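Local structure of acidocalcisomal pyrophosphatase (Trypanosoma brucei brucei, 5C5V) at residues 11-14 / 15-19; 38-42 / 43-47. The protein probably hydrolyses inorganic pyrophosphate to phosphate with the help of magnesium, and carries an EF-hand region as well as its pyrophosphatase domain. All blocks are in the same frame, centred on the assembly; numbering follows the deposited sequence.

Contact 1 of 2, residues 11-14 / 15-19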
loop_
_atom_site.group_PDB
_atom_site.type_symbol
_atom_site.label_atom_id
_atom_site.label_comp_id
_atom_site.label_asym_id
_atom_site.label_seq_id
_atom_site.Cartn_x
_atom_site.Cartn_y
_atom_site.Cartn_z
ATOM N N ARG A 11 -13.993 -32.022 -19.842
ATOM C CA ARG A 11 -14.387 -30.657 -20.192
ATOM C C ARG A 11 -15.491 -30.672 -21.261
ATOM O O ARG A 11 -16.402 -29.839 -21.241
ATOM C CB ARG A 11 -13.187 -29.846 -20.674
ATOM C CG ARG A 11 -12.195 -29.514 -19.566
ATOM C CD ARG A 11 -11.130 -28.537 -20.034
ATOM N NE ARG A 11 -10.281 -29.117 -21.063
ATOM C CZ ARG A 11 -9.158 -29.782 -20.810
ATOM N NH1 ARG A 11 -8.742 -29.929 -19.557
ATOM N NH2 ARG A 11 -8.441 -30.287 -21.809
ATOM N N LEU A 12 -15.427 -31.637 -22.173
ATOM C CA LEU A 12 -16.471 -31.806 -23.162
ATOM C C LEU A 12 -17.812 -32.073 -22.478
ATOM O O LEU A 12 -18.848 -31.527 -22.857
ATOM C CB LEU A 12 -16.114 -32.969 -24.115
ATOM C CG LEU A 12 -17.069 -33.490 -25.197
ATOM C CD1 LEU A 12 -18.126 -34.390 -24.616
ATOM C CD2 LEU A 12 -17.713 -32.358 -25.952
ATOM N N PHE A 13 -17.768 -32.952 -21.487
ATOM C CA PHE A 13 -18.947 -33.365 -20.747
ATOM C C PHE A 13 -19.575 -32.153 -20.037
ATOM O O PHE A 13 -20.794 -31.973 -20.039
ATOM C CB PHE A 13 -18.567 -34.466 -19.757
ATOM C CG PHE A 13 -19.732 -35.089 -19.066
ATOM C CD1 PHE A 13 -20.281 -34.508 -17.939
ATOM C CD2 PHE A 13 -20.268 -36.274 -19.531
ATOM C CE1 PHE A 13 -21.359 -35.094 -17.301
ATOM C CE2 PHE A 13 -21.340 -36.859 -18.897
ATOM C CZ PHE A 13 -21.883 -36.269 -17.776
ATOM N N SER A 14 -18.724 -31.321 -19.449
ATOM C CA SER A 14 -19.193 -30.146 -18.726
ATOM C C SER A 14 -19.910 -29.175 -19.649
ATOM O O SER A 14 -20.774 -28.430 -19.204
ATOM C CB SER A 14 -18.035 -29.438 -18.035
ATOM O OG SER A 14 -17.513 -30.249 -17.007
ATOM N N ALA A 15 -19.579 -29.190 -20.936
ATOM C CA ALA A 15 -20.269 -28.307 -21.864
ATOM C C ALA A 15 -21.679 -28.811 -22.146
ATOM O O ALA A 15 -22.480 -28.120 -22.777
ATOM C CB ALA A 15 -19.487 -28.159 -23.147
ATOM N N PHE A 16 -21.992 -30.013 -21.669
ATOM C CA PHE A 16 -23.336 -30.564 -21.834
ATOM C C PHE A 16 -24.009 -30.777 -20.484
ATOM O O PHE A 16 -25.140 -31.232 -20.417
ATOM C CB PHE A 16 -23.301 -31.878 -22.624
ATOM C CG PHE A 16 -22.873 -31.711 -24.054
ATOM C CD1 PHE A 16 -23.799 -31.396 -25.033
ATOM C CD2 PHE A 16 -21.546 -31.857 -24.415
ATOM C CE1 PHE A 16 -23.405 -31.220 -26.341
ATOM C CE2 PHE A 16 -21.150 -31.691 -25.721
ATOM C CZ PHE A 16 -22.082 -31.373 -26.688
ATOM N N ASP A 17 -23.269 -30.501 -19.419
ATOM C CA ASP A 17 -23.777 -30.454 -18.051
ATOM C C ASP A 17 -23.201 -29.191 -17.353
ATOM O O ASP A 17 -22.431 -29.278 -16.397
ATOM C CB ASP A 17 -23.400 -31.736 -17.304
ATOM C CG ASP A 17 -23.782 -31.692 -15.837
ATOM O OD1 ASP A 17 -24.849 -31.113 -15.528
ATOM O OD2 ASP A 17 -22.992 -32.196 -14.998
ATOM N N VAL A 18 -23.581 -28.020 -17.857
ATOM C CA VAL A 18 -22.923 -26.744 -17.530
ATOM C C VAL A 18 -23.094 -26.359 -16.059
ATOM O O VAL A 18 -22.281 -25.655 -15.449
ATOM C CB VAL A 18 -23.478 -25.619 -18.425
ATOM C CG1 VAL A 18 -23.132 -25.887 -19.882
ATOM C CG2 VAL A 18 -24.995 -25.502 -18.259
ATOM N N THR A 19 -24.182 -26.867 -15.515
ATOM C CA THR A 19 -24.618 -26.597 -14.172
ATOM C C THR A 19 -24.179 -27.682 -13.179
ATOM O O THR A 19 -24.537 -27.639 -11.997
ATOM C CB THR A 19 -26.148 -26.419 -14.221
ATOM O OG1 THR A 19 -26.438 -25.022 -14.147
ATOM C CG2 THR A 19 -26.895 -27.222 -13.175
#

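Contact 2 of 2, residues 38-42 / 43-47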
loop_
_atom_site.group_PDB
_atom_site.type_symbol
_atom_site.label_atom_id
_atom_site.label_comp_id
_atom_site.label_asym_id
_atom_site.label_seq_id
_atom_site.Cartn_x
_atom_site.Cartn_y
_atom_site.Cartn_z
ATOM N N ARG A 38 -21.019 -34.996 -35.698
ATOM C CA ARG A 38 -20.924 -33.962 -36.719
ATOM C C ARG A 38 -20.025 -34.340 -37.901
ATOM O O ARG A 38 -20.257 -33.904 -39.021
ATOM C CB ARG A 38 -20.417 -32.665 -36.072
ATOM C CG ARG A 38 -20.561 -31.422 -36.934
ATOM C CD ARG A 38 -20.107 -30.158 -36.193
ATOM N NE ARG A 38 -20.986 -29.822 -35.073
ATOM C CZ ARG A 38 -21.973 -28.927 -35.131
ATOM N NH1 ARG A 38 -22.208 -28.265 -36.259
ATOM N NH2 ARG A 38 -22.727 -28.694 -34.059
ATOM N N ASN A 39 -19.025 -35.177 -37.677
ATOM C CA ASN A 39 -18.181 -35.576 -38.780
ATOM C C ASN A 39 -18.510 -36.995 -39.183
ATOM O O ASN A 39 -17.647 -37.738 -39.638
ATOM C CB ASN A 39 -16.718 -35.434 -38.407
ATOM C CG ASN A 39 -16.319 -33.986 -38.233
ATOM O OD1 ASN A 39 -15.923 -33.551 -37.145
ATOM N ND2 ASN A 39 -16.445 -33.215 -39.314
ATOM N N MET A 40 -19.777 -37.360 -38.978
ATOM C CA MET A 40 -20.287 -38.682 -39.311
ATOM C C MET A 40 -21.599 -38.514 -40.052
ATOM O O MET A 40 -22.080 -37.399 -40.255
ATOM C CB MET A 40 -20.524 -39.515 -38.049
ATOM C CG MET A 40 -19.385 -39.471 -37.030
ATOM S SD MET A 40 -19.757 -40.513 -35.606
ATOM C CE MET A 40 -18.303 -40.267 -34.589
ATOM N N SER A 41 -22.172 -39.636 -40.464
ATOM C CA SER A 41 -23.468 -39.648 -41.118
ATOM C C SER A 41 -24.537 -40.021 -40.112
ATOM O O SER A 41 -25.109 -39.192 -39.403
ATOM C CB SER A 41 -23.501 -40.662 -42.255
ATOM O OG SER A 41 -23.468 -41.973 -41.717
ATOM N N ASP A 42 -24.755 -41.332 -40.075
ATOM C CA ASP A 42 -25.705 -42.004 -39.208
ATOM C C ASP A 42 -25.263 -43.447 -39.029
ATOM O O ASP A 42 -25.655 -44.082 -38.053
ATOM C CB ASP A 42 -27.118 -41.894 -39.778
ATOM C CG ASP A 42 -27.766 -40.560 -39.448
ATOM O OD1 ASP A 42 -27.422 -39.973 -38.402
ATOM O OD2 ASP A 42 -28.532 -40.041 -40.293
ATOM N N GLY A 43 -24.468 -43.961 -39.980
ATOM C CA GLY A 43 -23.894 -45.303 -39.876
ATOM C C GLY A 43 -23.106 -45.510 -38.587
ATOM O O GLY A 43 -23.399 -46.423 -37.817
ATOM N N ASP A 44 -22.109 -44.680 -38.329
ATOM C CA ASP A 44 -21.416 -44.790 -37.053
ATOM C C ASP A 44 -22.198 -44.052 -35.959
ATOM O O ASP A 44 -21.990 -44.317 -34.774
ATOM C CB ASP A 44 -19.956 -44.319 -37.133
ATOM C CG ASP A 44 -19.108 -45.206 -38.057
ATOM O OD1 ASP A 44 -19.573 -46.312 -38.403
ATOM O OD2 ASP A 44 -17.963 -44.835 -38.388
ATOM N N VAL A 45 -23.054 -43.105 -36.366
ATOM C CA VAL A 45 -23.886 -42.317 -35.436
ATOM C C VAL A 45 -25.081 -43.069 -34.868
ATOM O O VAL A 45 -25.372 -42.966 -33.672
ATOM C CB VAL A 45 -24.407 -41.019 -36.090
ATOM C CG1 VAL A 45 -25.502 -40.377 -35.222
ATOM C CG2 VAL A 45 -23.245 -40.043 -36.312
ATOM N N LYS A 46 -25.781 -43.807 -35.722
ATOM C CA LYS A 46 -26.940 -44.588 -35.289
ATOM C C LYS A 46 -26.472 -45.535 -34.194
ATOM O O LYS A 46 -27.083 -45.627 -33.124
ATOM C CB LYS A 46 -27.534 -45.369 -36.462
ATOM C CG LYS A 46 -28.855 -46.090 -36.211
ATOM C CD LYS A 46 -29.223 -46.899 -37.440
ATOM C CE LYS A 46 -30.572 -47.621 -37.314
ATOM N NZ LYS A 46 -31.744 -46.700 -37.252
ATOM N N ALA A 47 -25.338 -46.179 -34.451
ATOM C CA ALA A 47 -24.703 -47.057 -33.477
ATOM C C ALA A 47 -24.321 -46.307 -32.199
ATOM O O ALA A 47 -24.219 -46.908 -31.131
ATOM C CB ALA A 47 -23.461 -47.721 -34.089
#

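Contact 1 of 2, residues 11-14 / 15-19
Phe13 and Phe16 are joined across the turn where helix 3-14 runs into the loop of an EF-hand-like helix-loop-helix, with Ser14 and Ala15 at the bend. Here the hydrogen bonding shifts from four-residue to three-residue spacing. Ala15 N is shared: it bonds to Arg11 O at 3.3 Å and reaches Leu12 O at 3.1 Å by a weak bond. Phe16 N bonds to Phe13 O at 2.8 Å, three residues back. Phe16 N sits well above the carbonyl plane there, 56° out of it. Asp17 N bonds weakly to both Phe13 O and Ser14 O. The Ser14 hydroxyl turns back to Ser10 O, with OG beside the backbone N (chi1 -67°).

Phe13 CG lies opposite the backbone N (chi1 -173°), which carries ring atom CE1 to 3.9 Å from Asp17 CB. The ring stands nearly square to the carboxylate. The same ring meets Phe61 edge to face. The Asp17 oxygens accept bonds from Leu21 N and Gly22 N and so fasten the loop. Ala15 packs on Phe87 of its own chain and on His331 of the second subunit. Leu12 approaches the Phe16 ring in its plane, at the edge, with Leu12 CD2 3.5 Å from Phe16 CE2.

Contact 2 of 2, residues 38-42 / 43-47
The carboxylate of Asp42 is the flat group that touches Val45 of helix 43-53, and it does so through one oxygen. Asp42 OD1 lies 3.7 Å from Val45 CG1, and the two side chains meet at a slant. The second carboxylate, that of Asp44, turns outside the contact and forms a salt bridge from OD2 to Lys78 NZ on helix 73-87. What Asp44 gives to the contact is its CB, 4.1 Å from Met40 SD. The Met40 and Asp44 side chains cross at about a right angle.

Val45 is the apolar centre. Its CG2 branch packs tightly against Met40 CB at 3.3 Å. The same methyl, Val45 CG2, lies 3.6 Å from Met40 SD. The methionine leaves its backbone with CG beside the N (chi1 -46°) and is extended beyond CG, which lays CB and SD against this methyl, with CG a little farther off. Met40 also touches Lys78 and Cys79, which places it between helix 43-53 and helix 73-87.

Ser41 supplies the polar link. Gly43 N donates to Ser41 OG at 2.8 Å, with an angle of 155° at the hydrogen. OG sits between the backbone N and the carbonyl carbon (chi1 70°), and from there it can face the amide two residues on. The bond from Lys46 N to Asp42 O is modelled too short to be trusted. The serine bond closes an ST turn, here at the entry to helix 43-53 in the helical EF-hand region.

How the contacts relate
The first helix of the chain is 3-14, and contact 1 (11-14 / 15-19) closes the turn at its C-terminal end. Strand 23-24 and helix 26-36 follow. Contact 2 (38-42 / 43-47) then closes the turn that leads into helix 43-53. The two are in series and neither nests with nor crosses the other. The centres of contact 1 and contact 2 are about 22 Å apart. The nearest atoms of contact 1 and contact 2 are about 8 Å apart, without touching. Contact 1 is buried and contact 2 is at the surface. Both also rest on helix 73-87, through Phe87 for contact 1 and Lys78 and Cys79 for contact 2. Both lie away from the magnesium and imidodiphosphate site.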